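Local coordinates for prolyl endopeptidase (PDB 2BKL), which probably hydrolyses the peptide bond after proline, and far less readily after alanine, in oligopeptides, as a serine protease of the S9A family, at residues D90-I95 and A654-K659; F67-V72 and A404-P409; D118-L123 and K140-D145. One frame throughout, in Å; residues are numbered along the deposited sequence.

Overall arrangement
All three contacts lie near the surface but differ in what they join. Contact 1 spans the two domains, setting a propeller loop against the start of helix 657-674 of the hydrolase domain, and works by a salt bridge and by hydrogen bonds to the first helix N-H groups. Contact 2 is where the first and last propeller blades meet, with methyl groups and bridging waters but no direct hydrogen bond. Contact 3 stays within one blade, where a backbone ladder between strands 121-128 and 134-141 leads on to the ligand pocket. Contact 1 touches both others: Tyr68 of contact 2 probably bonds to Glu92, and Ser122 of contact 3 meets Lys93 and Asp655. Contacts 2 and 3 do not touch.

Contact 1 of 3, residues D90-I95 and A654-K659; sequences DKEKAI and ADQVAK
At the N-terminus of helix 657-674, Glu92 from a propeller loop offers a side-chain and a backbone oxygen to Ala658 and Val657, just after the N-cap residue Gln656. Glu92 OE1 takes Ala658 N at 2.7 Å on its syn lone pair, in a nearly straight bond (173°). Glu92 O receives Val657 N at 3.2 Å, in the carbonyl plane. A bend at chi2 (-63°) turns the carboxylate to the helix end, where OE1 also packs 3.4 Å from Ala658 CB; OE2 probably bonds to Tyr68 OH. The N-H groups of the first turn would tend to stabilise its negative charge.

Lys93 crosses Asp655 at about a right angle. Its NZ, turned aside by chi4 (-65°), is hydrogen-bonded to Asp655 O (2.7 Å), from above the carbonyl plane, and salt-bridged to Asp655 OD2 (3.2 Å), from above the carboxylate plane. Gly119 O and Ser122 OG grip the same buried ammonium. A methionine here would probably leave the Asp655 carboxylate without its countercharge and Gly119 O without this donor. One water joins Glu92 O to Asp655 OD1. Hydrogen bonds to a helix N-terminus beside a salt bridge form part of the propeller-hydrolase domain interface of a prolyl oligopeptidase.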
ATOM      1  N   ASP A  90       7.062   7.121 -23.913  1.00 12.48           N
ATOM      2  CA  ASP A  90       5.949   7.462 -24.794  1.00 14.31           C
ATOM      3  C   ASP A  90       4.722   6.583 -24.608  1.00 13.09           C
ATOM      4  O   ASP A  90       3.890   6.445 -25.505  1.00 13.27           O
ATOM      5  CB  ASP A  90       6.401   7.469 -26.262  1.00 16.81           C
ATOM      6  CG  ASP A  90       6.882   6.111 -26.757  1.00 18.05           C
ATOM      7  OD1 ASP A  90       7.073   5.146 -25.974  1.00 15.71           O
ATOM      8  OD2 ASP A  90       7.129   5.923 -27.965  1.00 20.04           O
ATOM      9  N   LYS A  91       4.595   6.018 -23.408  1.00 11.25           N
ATOM     10  CA  LYS A  91       3.462   5.168 -23.069  1.00 11.75           C
ATOM     11  C   LYS A  91       2.845   5.570 -21.719  1.00 10.06           C
ATOM     12  O   LYS A  91       3.540   5.964 -20.773  1.00 11.03           O
ATOM     13  CB  LYS A  91       3.888   3.692 -23.008  1.00 12.81           C
ATOM     14  CG  LYS A  91       4.519   3.129 -24.278  1.00 14.20           C
ATOM     15  CD  LYS A  91       3.524   2.985 -25.403  1.00 17.52           C
ATOM     16  CE  LYS A  91       4.110   2.093 -26.518  1.00 18.71           C
ATOM     17  NZ  LYS A  91       3.319   2.136 -27.758  1.00 21.91           N
ATOM     18  N   GLU A  92       1.538   5.391 -21.623  1.00  9.98           N
ATOM     19  CA  GLU A  92       0.780   5.775 -20.423  1.00  9.14           C
ATOM     20  C   GLU A  92       0.771   4.725 -19.315  1.00  9.02           C
ATOM     21  O   GLU A  92       0.557   5.089 -18.155  1.00  9.34           O
ATOM     22  CB  GLU A  92      -0.650   6.150 -20.804  1.00 10.37           C
ATOM     23  CG  GLU A  92      -0.721   7.438 -21.629  1.00 10.60           C
ATOM     24  CD  GLU A  92      -0.223   8.624 -20.867  1.00 11.78           C
ATOM     25  OE1 GLU A  92      -0.682   8.776 -19.754  1.00 15.34           O
ATOM     26  OE2 GLU A  92       0.611   9.384 -21.380  1.00 17.19           O
ATOM     27  N   LYS A  93       0.995   3.458 -19.674  1.00  8.21           N
ATOM     28  CA  LYS A  93       1.020   2.322 -18.765  1.00  8.43           C
ATOM     29  C   LYS A  93       2.234   1.458 -19.069  1.00  7.52           C
ATOM     30  O   LYS A  93       2.679   1.402 -20.221  1.00  7.98           O
ATOM     31  CB  LYS A  93      -0.245   1.474 -18.957  1.00  9.73           C
ATOM     32  CG  LYS A  93      -1.542   2.169 -18.593  1.00 10.82           C
ATOM     33  CD  LYS A  93      -2.719   1.211 -18.818  1.00 12.37           C
ATOM     34  CE  LYS A  93      -4.058   1.838 -18.709  1.00 14.58           C
ATOM     35  NZ  LYS A  93      -4.322   2.314 -17.335  1.00 15.69           N
ATOM     36  N   ALA A  94       2.721   0.758 -18.050  1.00  6.73           N
ATOM     37  CA  ALA A  94       3.779  -0.222 -18.211  1.00  7.34           C
ATOM     38  C   ALA A  94       3.323  -1.435 -18.996  1.00  7.89           C
ATOM     39  O   ALA A  94       2.145  -1.748 -19.029  1.00  7.93           O
ATOM     40  CB  ALA A  94       4.277  -0.657 -16.866  1.00  8.49           C
ATOM     41  N   ILE A  95       4.287  -2.125 -19.603  1.00  8.32           N
ATOM     42  CA  ILE A  95       4.057  -3.231 -20.511  1.00  7.25           C
ATOM     43  C   ILE A  95       4.843  -4.457 -20.058  1.00  7.21           C
ATOM     44  O   ILE A  95       6.011  -4.324 -19.700  1.00  7.59           O
ATOM     45  CB  ILE A  95       4.515  -2.778 -21.941  1.00  7.56           C
ATOM     46  CG1 ILE A  95       3.651  -1.613 -22.426  1.00  8.76           C
ATOM     47  CG2 ILE A  95       4.518  -3.941 -22.946  1.00  8.95           C
ATOM     48  CD1 ILE A  95       4.085  -1.023 -23.740  1.00 10.82           C
ATOM     49  N   ALA A 654      -5.567   6.388 -11.502  1.00  9.91           N
ATOM     50  CA  ALA A 654      -6.076   6.029 -12.821  1.00 10.52           C
ATOM     51  C   ALA A 654      -5.084   5.197 -13.622  1.00  9.18           C
ATOM     52  O   ALA A 654      -5.426   4.715 -14.694  1.00 11.84           O
ATOM     53  CB  ALA A 654      -6.452   7.286 -13.618  1.00 12.91           C
ATOM     54  N   ASP A 655      -3.855   5.041 -13.127  1.00  9.55           N
ATOM     55  CA  ASP A 655      -2.825   4.285 -13.863  1.00  9.88           C
ATOM     56  C   ASP A 655      -2.594   4.835 -15.265  1.00 11.12           C
ATOM     57  O   ASP A 655      -2.564   4.090 -16.247  1.00 10.54           O
ATOM     58  CB  ASP A 655      -3.202   2.801 -13.952  1.00 10.72           C
ATOM     59  CG  ASP A 655      -2.109   1.941 -14.557  1.00 14.49           C
ATOM     60  OD1 ASP A 655      -0.896   2.243 -14.438  1.00 12.39           O
ATOM     61  OD2 ASP A 655      -2.424   0.893 -15.140  1.00 17.19           O
ATOM     62  N   GLN A 656      -2.416   6.147 -15.336  1.00  9.87           N
ATOM     63  CA  GLN A 656      -2.181   6.879 -16.576  1.00 10.80           C
ATOM     64  C   GLN A 656      -1.192   7.966 -16.223  1.00  8.99           C
ATOM     65  O   GLN A 656      -1.532   8.862 -15.430  1.00  9.30           O
ATOM     66  CB  GLN A 656      -3.470   7.542 -17.090  1.00 13.93           C
ATOM     67  CG  GLN A 656      -4.465   6.621 -17.764  1.00 17.28           C
ATOM     68  CD  GLN A 656      -3.993   6.183 -19.140  1.00 17.77           C
ATOM     69  OE1 GLN A 656      -3.443   5.111 -19.272  1.00 23.41           O
ATOM     70  NE2 GLN A 656      -4.209   7.014 -20.165  1.00 22.64           N
ATOM     71  N   VAL A 657      -0.008   7.958 -16.827  1.00  9.01           N
ATOM     72  CA  VAL A 657       1.010   8.937 -16.489  1.00  8.19           C
ATOM     73  C   VAL A 657       0.508  10.356 -16.686  1.00  8.49           C
ATOM     74  O   VAL A 657       0.757  11.239 -15.845  1.00  8.09           O
ATOM     75  CB  VAL A 657       2.311   8.733 -17.286  1.00  8.80           C
ATOM     76  CG1 VAL A 657       3.330   9.829 -16.935  1.00  8.93           C
ATOM     77  CG2 VAL A 657       2.917   7.391 -16.960  1.00 10.74           C
ATOM     78  N   ALA A 658      -0.171  10.610 -17.796  1.00  7.25           N
ATOM     79  CA  ALA A 658      -0.701  11.964 -18.017  1.00  9.32           C
ATOM     80  C   ALA A 658      -1.591  12.462 -16.890  1.00  8.11           C
ATOM     81  O   ALA A 658      -1.575  13.668 -16.565  1.00  9.81           O
ATOM     82  CB  ALA A 658      -1.465  12.034 -19.353  1.00  8.74           C
ATOM     83  N   LYS A 659      -2.400  11.577 -16.319  1.00  7.41           N
ATOM     84  CA  LYS A 659      -3.268  11.954 -15.201  1.00  9.75           C
ATOM     85  C   LYS A 659      -2.491  12.155 -13.908  1.00  9.23           C
ATOM     86  O   LYS A 659      -2.817  13.033 -13.097  1.00  9.03           O
ATOM     87  CB  LYS A 659      -4.387  10.930 -15.026  1.00 13.04           C
ATOM     88  CG  LYS A 659      -5.387  10.893 -16.213  1.00 17.51           C
ATOM     89  CD  LYS A 659      -5.945  12.253 -16.649  1.00 21.58           C
ATOM     90  CE  LYS A 659      -6.987  12.094 -17.745  1.00 23.41           C
ATOM     91  NZ  LYS A 659      -6.439  11.451 -18.986  1.00 26.72           N
TER
HETATM   92  O   HOH W   1       0.598   4.361 -15.551  1.00 15.31           O
HETATM   93  O   HOH W   2       1.147   0.746 -15.484  1.00 13.08           O

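Contact 2 of 3, residues F67-V72 and A404-P409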
ATOM      1  N   PHE A  67       8.151  12.215 -15.026  1.00  9.42           N
ATOM      2  CA  PHE A  67       7.244  11.069 -14.800  1.00  9.99           C
ATOM      3  C   PHE A  67       7.255  10.042 -15.922  1.00 11.21           C
ATOM      4  O   PHE A  67       6.886   8.884 -15.701  1.00 11.30           O
ATOM      5  CB  PHE A  67       5.793  11.516 -14.576  1.00  9.89           C
ATOM      6  CG  PHE A  67       5.520  12.147 -13.250  1.00 10.08           C
ATOM      7  CD1 PHE A  67       6.529  12.470 -12.348  1.00 11.33           C
ATOM      8  CD2 PHE A  67       4.225  12.461 -12.929  1.00  8.87           C
ATOM      9  CE1 PHE A  67       6.209  13.052 -11.109  1.00 10.95           C
ATOM     10  CE2 PHE A  67       3.896  13.059 -11.712  1.00 10.44           C
ATOM     11  CZ  PHE A  67       4.903  13.366 -10.811  1.00 10.55           C
ATOM     12  N   TYR A  68       7.594  10.453 -17.143  1.00  9.16           N
ATOM     13  CA  TYR A  68       7.752   9.483 -18.235  1.00  9.93           C
ATOM     14  C   TYR A  68       9.179   8.992 -18.161  1.00 11.16           C
ATOM     15  O   TYR A  68      10.113   9.778 -18.284  1.00 13.65           O
ATOM     16  CB  TYR A  68       7.458  10.121 -19.584  1.00  9.40           C
ATOM     17  CG  TYR A  68       5.988  10.399 -19.829  1.00  8.59           C
ATOM     18  CD1 TYR A  68       5.110   9.375 -20.153  1.00  9.22           C
ATOM     19  CD2 TYR A  68       5.473  11.707 -19.751  1.00  8.68           C
ATOM     20  CE1 TYR A  68       3.756   9.635 -20.395  1.00 10.79           C
ATOM     21  CE2 TYR A  68       4.147  11.980 -19.973  1.00  8.95           C
ATOM     22  CZ  TYR A  68       3.262  10.959 -20.283  1.00  9.72           C
ATOM     23  OH  TYR A  68       1.913  11.252 -20.485  1.00 12.82           O
ATOM     24  N   THR A  69       9.361   7.706 -17.884  1.00 12.07           N
ATOM     25  CA  THR A  69      10.696   7.143 -17.741  1.00 12.86           C
ATOM     26  C   THR A  69      10.842   5.863 -18.546  1.00 14.14           C
ATOM     27  O   THR A  69       9.854   5.239 -18.963  1.00 14.47           O
ATOM     28  CB  THR A  69      11.017   6.781 -16.279  1.00 16.19           C
ATOM     29  OG1 THR A  69      10.234   5.655 -15.893  1.00 17.86           O
ATOM     30  CG2 THR A  69      10.626   7.882 -15.320  1.00 17.77           C
ATOM     31  N   ASP A  70      12.098   5.496 -18.738  1.00 12.54           N
ATOM     32  CA  ASP A  70      12.502   4.177 -19.187  1.00 12.17           C
ATOM     33  C   ASP A  70      12.890   3.432 -17.935  1.00 13.73           C
ATOM     34  O   ASP A  70      13.825   3.827 -17.241  1.00 14.56           O
ATOM     35  CB  ASP A  70      13.723   4.263 -20.101  1.00 14.62           C
ATOM     36  CG  ASP A  70      13.411   4.897 -21.398  1.00 15.18           C
ATOM     37  OD1 ASP A  70      12.491   4.410 -22.090  1.00 17.27           O
ATOM     38  OD2 ASP A  70      14.007   5.926 -21.803  1.00 18.99           O
ATOM     39  N   SER A  71      12.171   2.375 -17.612  1.00 11.26           N
ATOM     40  CA  SER A  71      12.500   1.565 -16.473  1.00 13.41           C
ATOM     41  C   SER A  71      12.218   0.109 -16.811  1.00 14.58           C
ATOM     42  O   SER A  71      11.522  -0.213 -17.786  1.00 11.39           O
ATOM     43  CB  SER A  71      11.682   1.993 -15.271  1.00 13.57           C
ATOM     44  OG  SER A  71      10.332   1.551 -15.352  1.00 15.12           O
ATOM     45  N   VAL A  72      12.830  -0.762 -16.032  1.00 16.21           N
ATOM     46  CA  VAL A  72      12.564  -2.203 -16.118  1.00 15.59           C
ATOM     47  C   VAL A  72      12.467  -2.788 -14.711  1.00 16.37           C
ATOM     48  O   VAL A  72      13.234  -2.358 -13.814  1.00 18.55           O
ATOM     49  CB  VAL A  72      13.628  -2.929 -16.944  1.00 17.51           C
ATOM     50  CG1 VAL A  72      14.983  -2.868 -16.277  1.00 19.41           C
ATOM     51  CG2 VAL A  72      13.217  -4.390 -17.194  1.00 16.74           C
ATOM     52  N   ALA A 404      20.169  -2.708 -13.702  1.00 10.17           N
ATOM     53  CA  ALA A 404      19.370  -1.647 -14.305  1.00 11.65           C
ATOM     54  C   ALA A 404      19.382  -0.439 -13.411  1.00 11.36           C
ATOM     55  O   ALA A 404      19.521  -0.562 -12.221  1.00 10.99           O
ATOM     56  CB  ALA A 404      17.928  -2.119 -14.519  1.00 10.96           C
ATOM     57  N   LYS A 405      19.243   0.741 -14.013  1.00 11.06           N
ATOM     58  CA  LYS A 405      19.168   1.999 -13.294  1.00 13.22           C
ATOM     59  C   LYS A 405      18.239   2.909 -14.067  1.00 12.10           C
ATOM     60  O   LYS A 405      18.374   3.015 -15.285  1.00 14.57           O
ATOM     61  CB  LYS A 405      20.581   2.601 -13.226  1.00 16.37           C
ATOM     62  CG  LYS A 405      20.707   3.965 -12.605  1.00 20.60           C
ATOM     63  CD  LYS A 405      22.185   4.336 -12.351  1.00 23.07           C
ATOM     64  CE  LYS A 405      22.917   4.758 -13.627  1.00 24.83           C
ATOM     65  NZ  LYS A 405      23.083   6.257 -13.761  1.00 28.01           N
ATOM     66  N   VAL A 406      17.289   3.542 -13.381  1.00 10.76           N
ATOM     67  CA  VAL A 406      16.412   4.544 -14.010  1.00 11.40           C
ATOM     68  C   VAL A 406      17.140   5.873 -14.135  1.00 12.36           C
ATOM     69  O   VAL A 406      17.616   6.429 -13.143  1.00 14.49           O
ATOM     70  CB  VAL A 406      15.109   4.749 -13.207  1.00 12.43           C
ATOM     71  CG1 VAL A 406      14.225   5.713 -13.938  1.00 14.69           C
ATOM     72  CG2 VAL A 406      14.375   3.427 -13.012  1.00 12.76           C
ATOM     73  N   ASP A 407      17.259   6.364 -15.363  1.00 12.97           N
ATOM     74  CA  ASP A 407      17.861   7.657 -15.616  1.00 16.90           C
ATOM     75  C   ASP A 407      16.763   8.721 -15.456  1.00 15.90           C
ATOM     76  O   ASP A 407      15.681   8.617 -16.053  1.00 17.76           O
ATOM     77  CB  ASP A 407      18.463   7.688 -17.022  1.00 22.15           C
ATOM     78  CG  ASP A 407      19.791   6.942 -17.099  1.00 23.82           C
ATOM     79  OD1 ASP A 407      19.784   5.697 -17.201  1.00 31.86           O
ATOM     80  OD2 ASP A 407      20.900   7.524 -17.046  1.00 33.09           O
ATOM     81  N   VAL A 408      17.032   9.710 -14.620  1.00 15.97           N
ATOM     82  CA  VAL A 408      16.087  10.781 -14.340  1.00 15.66           C
ATOM     83  C   VAL A 408      16.848  12.109 -14.489  1.00 15.08           C
ATOM     84  O   VAL A 408      17.977  12.214 -14.028  1.00 14.04           O
ATOM     85  CB  VAL A 408      15.537  10.630 -12.891  1.00 17.33           C
ATOM     86  CG1 VAL A 408      14.611  11.767 -12.531  1.00 18.51           C
ATOM     87  CG2 VAL A 408      14.790   9.320 -12.719  1.00 19.34           C
ATOM     88  N   PRO A 409      16.266  13.109 -15.152  1.00 14.11           N
ATOM     89  CA  PRO A 409      16.967  14.385 -15.376  1.00 14.79           C
ATOM     90  C   PRO A 409      16.977  15.239 -14.111  1.00 13.54           C
ATOM     91  O   PRO A 409      16.190  16.178 -13.989  1.00 14.67           O
ATOM     92  CB  PRO A 409      16.164  15.032 -16.502  1.00 14.82           C
ATOM     93  CG  PRO A 409      14.795  14.484 -16.331  1.00 15.35           C
ATOM     94  CD  PRO A 409      14.962  13.080 -15.824  1.00 14.28           C
TER
HETATM   95  O   HOH W   3      14.172   7.401 -18.007  1.00 23.20           O
HETATM   96  O   HOH W   4      16.254   4.742 -17.554  1.00 23.91           O
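Residues Ser71 and Val406 bring their backbones together, CA to CA 5.5 Å apart, and the two segments then diverge to 7.1 Å between the CA atoms of Val72 and Ala404, running antiparallel with no direct hydrogen bond between them. What fills the interval is mostly methyl groups. Val72 CG1 lies 3.5 Å from Ala404 CB; a chi1 of 65° sets this branch between the backbone N and the carbonyl carbon and presents it to the alanine. Val406 reaches across to the 67-72 segment with both branches: CG2 meets Ser71 CB at 3.8 Å, and CG1, anti to the backbone N, lies 3.8 Å from Asp70 O and 4.1 Å from Thr69 CB. The same valine also touches Pro387 and Arg388 of its own blade.

Farther along, two waters link the backbones where no direct bond forms. One donates to Asp70 O at 2.6 Å and accepts from Asp407 N at 2.9 Å; the other accepts from Asp70 N and donates to Asp407 O. Both polar backbone atoms of each aspartate are thus served through solvent. Ser71 OG and the backbone O of Thr69 both bond to Thr87 OG1 of their own blade. Strand 71-78 begins the first blade and strand 400-405 ends the last, and their meeting through methyls and water, without a shared sheet, is characteristic of the unlatched, open-Velcro seven-bladed propeller of prolyl oligopeptidases.

Contact 3 of 3, residues D118-L123 and K140-D145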
ATOM      1  N   ASP A 118      -9.058   4.688 -24.050  1.00 21.24           N
ATOM      2  CA  ASP A 118      -8.868   5.801 -23.131  1.00 21.72           C
ATOM      3  C   ASP A 118      -8.125   5.444 -21.823  1.00 20.41           C
ATOM      4  O   ASP A 118      -8.175   6.202 -20.847  1.00 21.03           O
ATOM      5  CB  ASP A 118     -10.237   6.414 -22.795  1.00 21.26           C
ATOM      6  CG  ASP A 118     -11.208   5.399 -22.193  1.00 23.92           C
ATOM      7  OD1 ASP A 118     -10.871   4.184 -22.067  1.00 20.31           O
ATOM      8  OD2 ASP A 118     -12.341   5.730 -21.798  1.00 24.07           O
ATOM      9  N   GLY A 119      -7.418   4.313 -21.804  1.00 17.83           N
ATOM     10  CA  GLY A 119      -6.602   3.952 -20.657  1.00 15.57           C
ATOM     11  C   GLY A 119      -7.338   3.492 -19.417  1.00 13.66           C
ATOM     12  O   GLY A 119      -6.781   3.568 -18.318  1.00 16.82           O
ATOM     13  N   THR A 120      -8.558   2.985 -19.580  1.00 12.32           N
ATOM     14  CA  THR A 120      -9.423   2.658 -18.445  1.00 13.17           C
ATOM     15  C   THR A 120      -9.499   1.173 -18.064  1.00 12.90           C
ATOM     16  O   THR A 120     -10.393   0.770 -17.321  1.00 11.67           O
ATOM     17  CB  THR A 120     -10.843   3.187 -18.665  1.00 15.38           C
ATOM     18  OG1 THR A 120     -11.366   2.686 -19.895  1.00 16.23           O
ATOM     19  CG2 THR A 120     -10.850   4.735 -18.781  1.00 16.39           C
ATOM     20  N   VAL A 121      -8.585   0.362 -18.583  1.00  9.54           N
ATOM     21  CA  VAL A 121      -8.429  -1.021 -18.136  1.00  9.61           C
ATOM     22  C   VAL A 121      -6.950  -1.249 -17.865  1.00  9.79           C
ATOM     23  O   VAL A 121      -6.111  -0.981 -18.723  1.00 11.92           O
ATOM     24  CB  VAL A 121      -8.953  -2.048 -19.164  1.00 11.58           C
ATOM     25  CG1 VAL A 121      -8.905  -3.488 -18.569  1.00 12.63           C
ATOM     26  CG2 VAL A 121     -10.363  -1.685 -19.589  1.00 13.65           C
ATOM     27  N   SER A 122      -6.647  -1.734 -16.674  1.00  8.92           N
ATOM     28  CA  SER A 122      -5.281  -1.902 -16.210  1.00  8.30           C
ATOM     29  C   SER A 122      -4.902  -3.368 -15.993  1.00  8.16           C
ATOM     30  O   SER A 122      -5.727  -4.233 -15.803  1.00  8.22           O
ATOM     31  CB  SER A 122      -5.088  -1.159 -14.899  1.00  9.68           C
ATOM     32  OG  SER A 122      -5.146   0.233 -15.132  1.00 13.50           O
ATOM     33  N   LEU A 123      -3.600  -3.601 -15.986  1.00  8.34           N
ATOM     34  CA  LEU A 123      -3.033  -4.879 -15.632  1.00  7.63           C
ATOM     35  C   LEU A 123      -2.852  -4.943 -14.126  1.00  8.65           C
ATOM     36  O   LEU A 123      -2.274  -4.027 -13.520  1.00 10.12           O
ATOM     37  CB  LEU A 123      -1.693  -5.063 -16.342  1.00  8.51           C
ATOM     38  CG  LEU A 123      -0.827  -6.245 -15.919  1.00  8.54           C
ATOM     39  CD1 LEU A 123      -1.528  -7.577 -16.235  1.00  9.96           C
ATOM     40  CD2 LEU A 123       0.511  -6.166 -16.600  1.00 10.98           C
ATOM     41  N   LYS A 140      -8.218  -5.147 -14.703  1.00  7.48           N
ATOM     42  CA  LYS A 140      -8.888  -4.353 -13.661  1.00  8.58           C
ATOM     43  C   LYS A 140      -9.410  -3.050 -14.262  1.00  8.58           C
ATOM     44  O   LYS A 140      -8.613  -2.151 -14.541  1.00  9.31           O
ATOM     45  CB  LYS A 140      -7.903  -4.024 -12.545  1.00  9.51           C
ATOM     46  CG  LYS A 140      -7.302  -5.263 -11.878  1.00  9.42           C
ATOM     47  CD  LYS A 140      -6.639  -5.031 -10.538  1.00 14.61           C
ATOM     48  CE  LYS A 140      -5.725  -3.860 -10.533  1.00 15.43           C
ATOM     49  NZ  LYS A 140      -5.385  -3.497  -9.128  1.00 18.02           N
ATOM     50  N   PRO A 141     -10.718  -2.938 -14.493  1.00  9.49           N
ATOM     51  CA  PRO A 141     -11.304  -1.674 -14.927  1.00  9.24           C
ATOM     52  C   PRO A 141     -10.962  -0.562 -13.961  1.00  7.76           C
ATOM     53  O   PRO A 141     -11.057  -0.774 -12.741  1.00  9.73           O
ATOM     54  CB  PRO A 141     -12.803  -1.981 -14.954  1.00 10.27           C
ATOM     55  CG  PRO A 141     -12.848  -3.430 -15.292  1.00 11.84           C
ATOM     56  CD  PRO A 141     -11.706  -4.030 -14.482  1.00 11.58           C
ATOM     57  N   ASN A 142     -10.536   0.570 -14.519  1.00  8.91           N
ATOM     58  CA  ASN A 142     -10.233   1.781 -13.779  1.00  9.19           C
ATOM     59  C   ASN A 142      -9.111   1.589 -12.765  1.00  9.97           C
ATOM     60  O   ASN A 142      -8.956   2.402 -11.869  1.00 11.15           O
ATOM     61  CB  ASN A 142     -11.511   2.303 -13.113  1.00 10.68           C
ATOM     62  CG  ASN A 142     -12.581   2.618 -14.126  1.00 11.77           C
ATOM     63  OD1 ASN A 142     -12.368   3.420 -15.044  1.00 13.38           O
ATOM     64  ND2 ASN A 142     -13.726   1.945 -14.008  1.00 17.03           N
ATOM     65  N   ALA A 143      -8.305   0.542 -12.914  1.00  9.94           N
ATOM     66  CA  ALA A 143      -7.296   0.168 -11.909  1.00  9.93           C
ATOM     67  C   ALA A 143      -7.900   0.029 -10.510  1.00  9.87           C
ATOM     68  O   ALA A 143      -7.218   0.190  -9.493  1.00 12.90           O
ATOM     69  CB  ALA A 143      -6.112   1.154 -11.918  1.00 11.40           C
ATOM     70  N   ALA A 144      -9.184  -0.310 -10.453  1.00  9.63           N
ATOM     71  CA  ALA A 144      -9.859  -0.570  -9.183  1.00  9.40           C
ATOM     72  C   ALA A 144      -9.575  -2.009  -8.722  1.00  9.73           C
ATOM     73  O   ALA A 144      -8.783  -2.739  -9.351  1.00 12.09           O
ATOM     74  CB  ALA A 144     -11.339  -0.286  -9.296  1.00  9.54           C
ATOM     75  N   ASP A 145     -10.122  -2.421  -7.590  1.00  9.10           N
ATOM     76  CA  ASP A 145      -9.758  -3.728  -7.043  1.00  9.83           C
ATOM     77  C   ASP A 145     -10.410  -4.903  -7.763  1.00 10.33           C
ATOM     78  O   ASP A 145      -9.806  -5.976  -7.883  1.00  9.06           O
ATOM     79  CB  ASP A 145     -10.123  -3.829  -5.563  1.00 10.15           C
ATOM     80  CG  ASP A 145      -9.249  -2.978  -4.672  1.00 14.02           C
ATOM     81  OD1 ASP A 145      -8.277  -2.308  -5.123  1.00 13.46           O
ATOM     82  OD2 ASP A 145      -9.541  -2.896  -3.463  1.00 11.19           O
TER
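Ser122 and Lys140 form an antiparallel hydrogen-bonded pair at the open end of the hairpin made by strands 121-128 and 134-141. Ser122 N donates a hydrogen bond to Lys140 O (2.9 Å), and Lys140 N donates one back to Ser122 O (2.9 Å), with Lys140 N tilted 16° from the carbonyl plane of Ser122. The ladder goes on past the non-hydrogen-bonded pair Val121 and Pro141 to Asn142 N, which reaches Thr120 O at 2.8 Å in a nearly straight bond (172°). The same Thr120 O also takes a CA-H...O contact from Pro141 CA at 3.5 Å.

The side chain of Ser122 is short but touches at each atom. CB rests 3.7 Å from Lys140 O and 3.9 Å from Ala143 CB. OG, held beside the backbone N by a chi1 of -69°, passes 3.5 Å from the methyl of Ala143, while its hydrogen-bonding partners are Asp655 and Lys93 of the domain interface. Ala143 comes against the serine because the chain doubles back after Lys140 through a type II turn overlapping a type I' turn, with Asn142 and Ala143 both at positive phi.

Lys140 O therefore serves two donors, Ser122 N and Ala143 N, which approach it from opposite faces of its plane. Such a doubly gripped carbonyl ties the turn to the strand ladder. It probably helps set the course of the chain toward Asp145, a residue of the ligand pocket that touches the bound benzyloxycarbonyl-Ala-Pro and is salt-bridged to Arg618.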